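Local coordinates for protein glutamate--tRNA ligase (PDB 6B1Z) that probably attaches glutamate to its cognate tRNA in an ATP-dependent reaction, as a class I aminoacyl-tRNA synthetase, at residues A[169-174]-A[240-245]; A[177-182]-A[191-196]; A[183-188]-A[254-259]. All coordinates share one frame; numbering follows the deposited sequence.

Contact 1 of 3, residues A[169-174]-A[240-245]. With EDO (1,2-ethanediol), chain V.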
loop_
_atom_site.group_PDB
_atom_site.type_symbol
_atom_site.label_atom_id
_atom_site.label_comp_id
_atom_site.label_asym_id
_atom_site.label_seq_id
_atom_site.Cartn_x
_atom_site.Cartn_y
_atom_site.Cartn_z
ATOM N N ILE A 169 24.682 17.312 18.807
ATOM C CA ILE A 169 25.661 16.266 19.072
ATOM C C ILE A 169 25.795 15.442 17.806
ATOM O O ILE A 169 24.794 14.964 17.264
ATOM C CB ILE A 169 25.258 15.393 20.273
ATOM C CG1 ILE A 169 25.197 16.243 21.539
ATOM C CG2 ILE A 169 26.220 14.199 20.411
ATOM C CD1 ILE A 169 24.525 15.553 22.707
ATOM N N ARG A 170 27.029 15.291 17.318
ATOM C CA ARG A 170 27.312 14.543 16.106
ATOM C C ARG A 170 28.065 13.263 16.425
ATOM O O ARG A 170 28.827 13.198 17.392
ATOM C CB ARG A 170 28.156 15.364 15.130
ATOM C CG ARG A 170 27.351 16.420 14.394
ATOM C CD ARG A 170 28.250 17.214 13.433
ATOM N NE ARG A 170 27.481 18.270 12.778
ATOM C CZ ARG A 170 26.763 18.106 11.667
ATOM N NH1 ARG A 170 26.711 16.924 11.064
ATOM N NH2 ARG A 170 26.098 19.138 11.164
ATOM N N PHE A 171 27.838 12.247 15.598
ATOM C CA PHE A 171 28.651 11.045 15.667
ATOM C C PHE A 171 30.040 11.342 15.107
ATOM O O PHE A 171 30.165 12.020 14.090
ATOM C CB PHE A 171 27.991 9.931 14.852
ATOM C CG PHE A 171 28.713 8.622 14.929
ATOM C CD1 PHE A 171 28.541 7.783 16.022
ATOM C CD2 PHE A 171 29.558 8.221 13.896
ATOM C CE1 PHE A 171 29.193 6.559 16.086
ATOM C CE2 PHE A 171 30.215 6.998 13.957
ATOM C CZ PHE A 171 30.054 6.180 15.051
ATOM N N LYS A 172 31.082 10.824 15.762
ATOM C CA LYS A 172 32.460 11.001 15.274
ATOM C C LYS A 172 32.858 9.791 14.429
ATOM O O LYS A 172 33.275 8.753 14.956
ATOM C CB LYS A 172 33.412 11.208 16.442
ATOM C CG LYS A 172 34.834 11.587 16.022
ATOM C CD LYS A 172 35.701 11.765 17.264
ATOM C CE LYS A 172 37.122 12.135 16.897
ATOM N NZ LYS A 172 37.884 10.955 16.426
ATOM N N MET A 173 32.753 9.925 13.110
ATOM C CA MET A 173 33.069 8.803 12.232
ATOM C C MET A 173 34.535 8.424 12.390
ATOM O O MET A 173 35.407 9.303 12.301
ATOM C CB MET A 173 32.807 9.136 10.767
ATOM C CG MET A 173 31.517 8.607 10.240
ATOM S SD MET A 173 31.423 6.802 10.276
ATOM C CE MET A 173 29.624 6.720 10.268
ATOM N N PRO A 174 34.841 7.146 12.632
ATOM C CA PRO A 174 36.239 6.705 12.700
ATOM C C PRO A 174 37.006 7.016 11.422
ATOM O O PRO A 174 36.437 7.075 10.329
ATOM C CB PRO A 174 36.121 5.186 12.906
ATOM C CG PRO A 174 34.776 4.986 13.543
ATOM C CD PRO A 174 33.882 6.081 12.995
ATOM N N VAL A 240 25.177 0.257 13.132
ATOM C CA VAL A 240 25.999 -0.766 13.770
ATOM C C VAL A 240 27.063 -0.118 14.649
ATOM O O VAL A 240 27.306 -0.566 15.775
ATOM C CB VAL A 240 26.598 -1.697 12.697
ATOM C CG1 VAL A 240 27.719 -2.567 13.263
ATOM C CG2 VAL A 240 25.481 -2.561 12.107
ATOM N N LEU A 241 27.650 0.995 14.191
ATOM C CA LEU A 241 28.644 1.696 15.002
ATOM C C LEU A 241 28.019 2.319 16.246
ATOM O O LEU A 241 28.684 2.415 17.291
ATOM C CB LEU A 241 29.355 2.767 14.161
ATOM C CG LEU A 241 30.389 2.218 13.184
ATOM C CD1 LEU A 241 30.735 3.319 12.164
ATOM C CD2 LEU A 241 31.633 1.779 13.963
ATOM N N LEU A 242 26.752 2.759 16.164
ATOM C CA LEU A 242 26.102 3.297 17.354
ATOM C C LEU A 242 25.894 2.218 18.411
ATOM O O LEU A 242 26.095 2.477 19.601
ATOM C CB LEU A 242 24.769 3.952 16.978
ATOM C CG LEU A 242 24.942 5.305 16.271
ATOM C CD1 LEU A 242 23.584 5.761 15.711
ATOM C CD2 LEU A 242 25.522 6.396 17.195
ATOM N N TYR A 243 25.484 1.010 18.006
ATOM C CA TYR A 243 25.362 -0.070 18.989
ATOM C C TYR A 243 26.709 -0.335 19.642
ATOM O O TYR A 243 26.793 -0.464 20.866
ATOM C CB TYR A 243 24.814 -1.355 18.357
ATOM C CG TYR A 243 23.333 -1.301 18.076
ATOM C CD1 TYR A 243 22.412 -1.482 19.090
ATOM C CD2 TYR A 243 22.865 -1.071 16.791
ATOM C CE1 TYR A 243 21.053 -1.420 18.838
ATOM C CE2 TYR A 243 21.501 -1.001 16.525
ATOM C CZ TYR A 243 20.610 -1.176 17.559
ATOM O OH TYR A 243 19.261 -1.129 17.308
ATOM N N GLU A 244 27.780 -0.346 18.848
ATOM C CA GLU A 244 29.116 -0.513 19.412
ATOM C C GLU A 244 29.444 0.602 20.401
ATOM O O GLU A 244 29.974 0.344 21.495
ATOM C CB GLU A 244 30.145 -0.557 18.286
ATOM C CG GLU A 244 31.578 -0.715 18.778
ATOM C CD GLU A 244 32.581 -0.718 17.641
ATOM O OE1 GLU A 244 32.237 -1.163 16.531
ATOM O OE2 GLU A 244 33.719 -0.264 17.857
ATOM N N ALA A 245 29.146 1.851 20.037
ATOM C CA ALA A 245 29.451 2.981 20.913
ATOM C C ALA A 245 28.758 2.841 22.265
ATOM O O ALA A 245 29.319 3.229 23.302
ATOM C CB ALA A 245 29.053 4.298 20.234
HETATM C C1 EDO V . 17.760 1.510 13.766
HETATM O O1 EDO V . 18.460 2.648 13.258
HETATM C C2 EDO V . 18.714 0.331 13.835
HETATM O O2 EDO V . 18.319 -0.538 14.904
#

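Contact 2 of 3, residues A[177-182]-A[191-196]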
loop_
_atom_site.group_PDB
_atom_site.type_symbol
_atom_site.label_atom_id
_atom_site.label_comp_id
_atom_site.label_asym_id
_atom_site.label_seq_id
_atom_site.Cartn_x
_atom_site.Cartn_y
_atom_site.Cartn_z
ATOM N N ARG A 177 38.250 3.139 8.654
ATOM C CA ARG A 177 37.894 1.877 9.275
ATOM C C ARG A 177 36.954 1.123 8.346
ATOM O O ARG A 177 36.015 1.716 7.801
ATOM C CB ARG A 177 37.254 2.127 10.645
ATOM C CG ARG A 177 36.922 0.844 11.384
ATOM C CD ARG A 177 36.384 1.132 12.792
ATOM N NE ARG A 177 35.747 -0.071 13.307
ATOM C CZ ARG A 177 35.030 -0.100 14.429
ATOM N NH1 ARG A 177 34.929 0.995 15.173
ATOM N NH2 ARG A 177 34.442 -1.228 14.812
ATOM N N ILE A 178 37.214 -0.172 8.160
ATOM C CA ILE A 178 36.358 -1.020 7.334
ATOM C C ILE A 178 35.291 -1.649 8.223
ATOM O O ILE A 178 35.615 -2.337 9.196
ATOM C CB ILE A 178 37.176 -2.097 6.615
ATOM C CG1 ILE A 178 38.180 -1.437 5.683
ATOM C CG2 ILE A 178 36.244 -3.031 5.852
ATOM C CD1 ILE A 178 39.180 -2.400 5.097
ATOM N N ILE A 179 34.028 -1.395 7.900
ATOM C CA ILE A 179 32.894 -1.979 8.602
ATOM C C ILE A 179 32.373 -3.129 7.754
ATOM O O ILE A 179 32.006 -2.932 6.588
ATOM C CB ILE A 179 31.792 -0.935 8.846
ATOM C CG1 ILE A 179 32.362 0.353 9.461
ATOM C CG2 ILE A 179 30.707 -1.529 9.742
ATOM C CD1 ILE A 179 33.099 0.148 10.771
ATOM N N ASN A 180 32.337 -4.336 8.323
ATOM C CA ASN A 180 31.815 -5.506 7.613
ATOM C C ASN A 180 30.373 -5.741 8.051
ATOM O O ASN A 180 30.119 -6.055 9.221
ATOM C CB ASN A 180 32.683 -6.730 7.880
ATOM C CG ASN A 180 34.116 -6.523 7.435
ATOM O OD1 ASN A 180 34.371 -6.142 6.298
ATOM N ND2 ASN A 180 35.060 -6.756 8.343
ATOM N N LEU A 181 29.438 -5.572 7.114
ATOM C CA LEU A 181 28.005 -5.660 7.366
ATOM C C LEU A 181 27.440 -6.966 6.815
ATOM O O LEU A 181 27.989 -7.577 5.894
ATOM C CB LEU A 181 27.274 -4.462 6.745
ATOM C CG LEU A 181 27.736 -3.141 7.380
ATOM C CD1 LEU A 181 27.212 -1.946 6.626
ATOM C CD2 LEU A 181 27.301 -3.076 8.835
ATOM N N ASN A 182 26.339 -7.408 7.411
ATOM C CA ASN A 182 25.688 -8.644 6.991
ATOM C C ASN A 182 24.190 -8.412 7.072
ATOM O O ASN A 182 23.645 -8.281 8.174
ATOM C CB ASN A 182 26.111 -9.816 7.881
ATOM C CG ASN A 182 25.683 -11.159 7.334
ATOM O OD1 ASN A 182 24.961 -11.239 6.352
ATOM N ND2 ASN A 182 26.150 -12.231 7.967
ATOM N N VAL A 191 32.040 -1.432 4.034
ATOM C CA VAL A 191 31.981 0.023 3.856
ATOM C C VAL A 191 33.157 0.639 4.610
ATOM O O VAL A 191 33.351 0.306 5.784
ATOM C CB VAL A 191 30.654 0.586 4.416
ATOM C CG1 VAL A 191 30.647 2.131 4.484
ATOM C CG2 VAL A 191 29.444 0.040 3.641
ATOM N N ASN A 192 33.893 1.559 3.992
ATOM C CA ASN A 192 34.908 2.312 4.716
ATOM C C ASN A 192 34.279 3.563 5.319
ATOM O O ASN A 192 33.549 4.297 4.641
ATOM C CB ASN A 192 36.075 2.681 3.786
ATOM C CG ASN A 192 37.292 3.187 4.557
ATOM O OD1 ASN A 192 37.245 4.246 5.181
ATOM N ND2 ASN A 192 38.377 2.421 4.522
ATOM N N THR A 193 34.581 3.821 6.597
ATOM C CA THR A 193 34.032 4.998 7.261
ATOM C C THR A 193 34.428 6.314 6.592
ATOM O O THR A 193 33.756 7.327 6.806
ATOM C CB THR A 193 34.448 5.020 8.739
ATOM O OG1 THR A 193 35.876 4.924 8.858
ATOM C CG2 THR A 193 33.830 3.860 9.460
ATOM N N ASN A 194 35.506 6.330 5.801
ATOM C CA ASN A 194 35.839 7.555 5.087
ATOM C C ASN A 194 34.756 7.980 4.099
ATOM O O ASN A 194 34.753 9.139 3.668
ATOM C CB ASN A 194 37.155 7.389 4.324
ATOM C CG ASN A 194 38.372 7.351 5.222
ATOM O OD1 ASN A 194 38.309 7.666 6.406
ATOM N ND2 ASN A 194 39.505 6.967 4.644
ATOM N N THR A 195 33.862 7.073 3.706
ATOM C CA THR A 195 32.750 7.427 2.831
ATOM C C THR A 195 31.529 7.922 3.598
ATOM O O THR A 195 30.517 8.268 2.968
ATOM C CB THR A 195 32.332 6.222 1.960
ATOM O OG1 THR A 195 31.706 5.222 2.775
ATOM C CG2 THR A 195 33.529 5.609 1.216
ATOM N N LEU A 196 31.587 7.956 4.928
ATOM C CA LEU A 196 30.431 8.236 5.770
ATOM C C LEU A 196 30.603 9.571 6.487
ATOM O O LEU A 196 31.704 10.128 6.566
ATOM C CB LEU A 196 30.229 7.102 6.778
ATOM C CG LEU A 196 30.133 5.698 6.168
ATOM C CD1 LEU A 196 30.032 4.655 7.271
ATOM C CD2 LEU A 196 28.942 5.602 5.185
#

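Contact 3 of 3, residues A[183-188]-A[254-259]. With EDO (1,2-ethanediol), chain R.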
loop_
_atom_site.group_PDB
_atom_site.type_symbol
_atom_site.label_atom_id
_atom_site.label_comp_id
_atom_site.label_asym_id
_atom_site.label_seq_id
_atom_site.Cartn_x
_atom_site.Cartn_y
_atom_site.Cartn_z
ATOM N N ASP A 183 23.533 -8.364 5.919
ATOM C CA ASP A 183 22.096 -8.126 5.838
ATOM C C ASP A 183 21.387 -9.407 5.412
ATOM O O ASP A 183 21.878 -10.142 4.558
ATOM C CB ASP A 183 21.796 -7.013 4.826
ATOM C CG ASP A 183 20.340 -6.579 4.862
ATOM O OD1 ASP A 183 19.557 -7.023 3.985
ATOM O OD2 ASP A 183 20.006 -5.846 5.811
ATOM N N ILE A 184 20.199 -9.649 5.987
ATOM C CA ILE A 184 19.456 -10.865 5.665
ATOM C C ILE A 184 19.076 -10.904 4.186
ATOM O O ILE A 184 19.132 -11.963 3.552
ATOM C CB ILE A 184 18.218 -10.988 6.578
ATOM C CG1 ILE A 184 18.646 -11.338 8.005
ATOM C CG2 ILE A 184 17.235 -12.040 6.031
ATOM C CD1 ILE A 184 17.502 -11.174 9.037
ATOM N N ILE A 185 18.686 -9.764 3.615
ATOM C CA ILE A 185 18.309 -9.707 2.201
ATOM C C ILE A 185 19.525 -9.514 1.306
ATOM O O ILE A 185 19.689 -10.207 0.294
ATOM C CB ILE A 185 17.294 -8.570 1.952
ATOM C CG1 ILE A 185 16.097 -8.645 2.905
ATOM C CG2 ILE A 185 16.848 -8.580 0.480
ATOM C CD1 ILE A 185 15.140 -9.731 2.588
ATOM N N ARG A 186 20.362 -8.538 1.650
ATOM C CA ARG A 186 21.398 -8.072 0.737
ATOM C C ARG A 186 22.719 -8.809 0.888
ATOM O O ARG A 186 23.599 -8.637 0.032
ATOM C CB ARG A 186 21.621 -6.569 0.930
ATOM C CG ARG A 186 20.395 -5.709 0.565
ATOM C CD ARG A 186 20.142 -5.694 -0.934
ATOM N NE ARG A 186 21.147 -4.911 -1.651
ATOM C CZ ARG A 186 20.966 -3.660 -2.054
ATOM N NH1 ARG A 186 19.806 -3.052 -1.829
ATOM N NH2 ARG A 186 21.939 -3.022 -2.697
ATOM N N GLY A 187 22.882 -9.621 1.930
ATOM C CA GLY A 187 24.121 -10.371 2.119
ATOM C C GLY A 187 25.221 -9.553 2.779
ATOM O O GLY A 187 24.991 -8.534 3.440
ATOM N N LYS A 188 26.451 -10.029 2.584
ATOM C CA LYS A 188 27.629 -9.418 3.195
ATOM C C LYS A 188 28.198 -8.347 2.283
ATOM O O LYS A 188 28.302 -8.536 1.063
ATOM C CB LYS A 188 28.705 -10.465 3.484
ATOM C CG LYS A 188 28.317 -11.474 4.567
ATOM C CD LYS A 188 29.350 -12.574 4.657
ATOM C CE LYS A 188 29.015 -13.534 5.783
ATOM N NZ LYS A 188 30.112 -14.547 5.910
ATOM N N ALA A 254 17.278 -6.573 7.784
ATOM C CA ALA A 254 16.843 -7.014 6.459
ATOM C C ALA A 254 16.358 -5.791 5.700
ATOM O O ALA A 254 15.400 -5.143 6.132
ATOM C CB ALA A 254 15.726 -8.060 6.561
ATOM N N HIS A 255 17.001 -5.475 4.578
ATOM C CA HIS A 255 16.685 -4.275 3.810
ATOM C C HIS A 255 15.967 -4.663 2.526
ATOM O O HIS A 255 16.525 -5.376 1.682
ATOM C CB HIS A 255 17.946 -3.465 3.524
ATOM C CG HIS A 255 18.428 -2.699 4.714
ATOM N ND1 HIS A 255 19.210 -3.271 5.699
ATOM C CD2 HIS A 255 18.233 -1.411 5.088
ATOM C CE1 HIS A 255 19.476 -2.364 6.626
ATOM N NE2 HIS A 255 18.890 -1.228 6.281
ATOM N N LEU A 256 14.731 -4.189 2.388
ATOM C CA LEU A 256 13.873 -4.512 1.257
ATOM C C LEU A 256 14.097 -3.535 0.107
ATOM O O LEU A 256 14.057 -2.315 0.297
ATOM C CB LEU A 256 12.413 -4.474 1.712
ATOM C CG LEU A 256 12.097 -5.343 2.933
ATOM C CD1 LEU A 256 10.710 -5.000 3.485
ATOM C CD2 LEU A 256 12.161 -6.827 2.558
ATOM N N SER A 257 14.313 -4.070 -1.086
ATOM C CA SER A 257 14.571 -3.222 -2.244
ATOM C C SER A 257 13.313 -2.448 -2.630
ATOM O O SER A 257 12.194 -2.948 -2.502
ATOM C CB SER A 257 15.065 -4.076 -3.414
ATOM O OG SER A 257 16.292 -4.709 -3.056
ATOM N N LEU A 258 13.504 -1.212 -3.097
ATOM C CA LEU A 258 12.368 -0.370 -3.461
ATOM C C LEU A 258 11.550 -1.012 -4.577
ATOM O O LEU A 258 12.093 -1.647 -5.484
ATOM C CB LEU A 258 12.865 1.013 -3.902
ATOM C CG LEU A 258 13.592 1.800 -2.805
ATOM C CD1 LEU A 258 14.155 3.103 -3.363
ATOM C CD2 LEU A 258 12.677 2.070 -1.628
ATOM N N ILE A 259 10.230 -0.849 -4.486
ATOM C CA ILE A 259 9.322 -1.310 -5.529
ATOM C C ILE A 259 9.575 -0.504 -6.793
ATOM O O ILE A 259 9.706 0.725 -6.751
ATOM C CB ILE A 259 7.870 -1.182 -5.052
ATOM C CG1 ILE A 259 7.644 -2.060 -3.813
ATOM C CG2 ILE A 259 6.899 -1.533 -6.186
ATOM C CD1 ILE A 259 6.350 -1.790 -3.068
HETATM C C1 EDO R . 12.335 -6.711 -1.511
HETATM O O1 EDO R . 13.771 -6.794 -1.469
HETATM C C2 EDO R . 11.841 -7.459 -2.743
HETATM O O2 EDO R . 12.259 -6.719 -3.900
HETATM O O HOH W 1 17.538 -4.043 -0.649
#

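Contact 1 of 3, residues A[169-174]-A[240-245]
On the helix whose Leu241 and Leu242 pack against Phe171, the shortest polar bond runs from Tyr243 OH to O2 of a bound ethanediol, at 2.6 Å and near the plane of the phenol ring. Asp218 also bonds this diol, which probably comes from the crystallisation liquor. Tyr243 takes no part in the packing on the strand, and what meets Phe171 is apolar. With CG anti to the backbone N (chi1 -176°), the Phe171 ring reaches from the strand end toward the helix and meets two successive leucines through different ring atoms. CD1 lies 3.5 Å from Leu242 CD2, the two side chains sliding past each other in opposite directions. CZ comes 3.6 Å from Leu241 CB, and here the side chains cross at about a right angle. The methyl CD1 of Leu241 then fills in beside the next residues of the chain: it sits 4.0 Å from Met173 SD, whose side chain bends at chi2 (-62°) to bring its end over, and 4.3 Å from Pro174 CD. Behind Phe171 the strand 168-171 is the middle one of a three-stranded antiparallel sheet, and Leu201 of strand 200-202 touches both Phe171 and Leu242. This small sheet probably belongs to the acceptor-binding insertion of class I glutamyl-tRNA synthetases, while helix 236-246 joins two parallel strands of the nucleotide-binding fold. Because carbon and sulfur atoms make all the contacts between these two segments, the join depends on the fit of buried side chains, with no directional bond to fix its register.

Contact 2 of 3, residues A[177-182]-A[191-196]
Residues 177-179 run antiparallel to 191-193, with Ile178 and Asn192 forming a non-hydrogen-bonded pair and Ile179 and Val191 the hydrogen-bonded pair next to it. Ile179 N reaches Val191 O at 2.8 Å in a nearly straight bond (174°), and Val191 N returns to Ile179 O at 3.0 Å. Beyond the regular ladder, Thr193 N donates to Arg177 O at 2.8 Å. The side chain then takes over from the backbone: Thr193 OG1 stands between its own N and carbonyl carbon (chi1 54°) and accepts from Arg177 N at 3.0 Å, while also bonding to Pro174 O. This is the open end of the beta hairpin of strands 178-183 and 187-192, where the second strand breaks into a 3-10 turn. Asn192 starts that turn with an Asx turn, its OD1 taking Asn194 N on a lone pair at 2.8 Å, and its carbonyl O accepts from both N and OG1 of Thr195. Asn192 ND2 lies 4.0 Å from Ile178 CG1 on one face of the hairpin and bonds to Asp176. Ile179 points to the other face, where its side chain crosses that of Thr193 at about a right angle, Ile179 CG1 lying 3.8 Å from Thr193 CG2, and Ile179 and Leu181 rest on Leu241 and Val240 of helix 236-246. Arg177 stretches out fully from CG to NE, and its guanidinium leaves the hairpin to form a salt bridge with Glu244.

Contact 3 of 3, residues A[183-188]-A[254-259]
Asp183 and His255 face each other through both carboxylate oxygens. OD1 accepts from His255 N at 3.0 Å on its syn lone pair, and OD2 takes the ring N-H of ND1 at 2.7 Å. That second bond is almost straight (177°) and lies in the imidazole plane, yet it arrives from above the carboxylate, 48° out of its plane. OD1 has two more donors from its own turn: Arg186 N on the anti lone pair at 2.9 Å, and Ile185 N from above the plane. Three backbone N-H groups on OD1, with the imidazole N-H on OD2, hold the carboxylate against rotation, and the first torsion (chi1 -171°) swings it toward the strand. Alongside this polar pair Ile185 packs against the strand: its CG1 is 3.7 Å from Ala254 CB and its CB 3.3 Å from His255 O.

That same carbonyl is satisfied by a water, which donates to His255 O at 2.9 Å and to Ser257 OG at 2.8 Å, and accepts from Arg186 NH1 at 2.7 Å in the guanidinium plane. Further out, Arg186 NH1 also forms a salt bridge with Glu230, and Ser257 OG bonds to Lys341 O. Ile184 O coordinates the magnesium ion, and Ile184 has backbone bonding with Phe253. Asp183 and Gly187 pair through both of their backbone N and O atoms, closing the three-residue turn between them. An Asx turn and Asx motif at Asp183 thus shape the tip of a beta hairpin, which docks on strand 252-256, one of two neighbouring parallel strands linked through helix 236-246 in the beta-alpha-beta crossover of the class I synthetase nucleotide-binding fold.

All three contacts lie in the catalytic part of the chain, on the same side of its centre. Along the chain contact 2 is nested inside the loop that contact 1 closes, whereas contact 3 alternates with each of the others. Contacts 1 and 2 have centres about 12 Å apart and touch directly; helix 236-246, which supplies one segment of contact 1, also packs against the hairpin of contact 2. Contacts 2 and 3 lie about 17 Å apart between centres and occupy the two ends of that hairpin. Contacts 1 and 3, about 22 Å apart between centres, do not touch, but helix 236-246 leads on to strand 252-256. The hairpin thus runs from where strand 168-171 meets helix 236-246 to parallel strands 225-229 and 252-256.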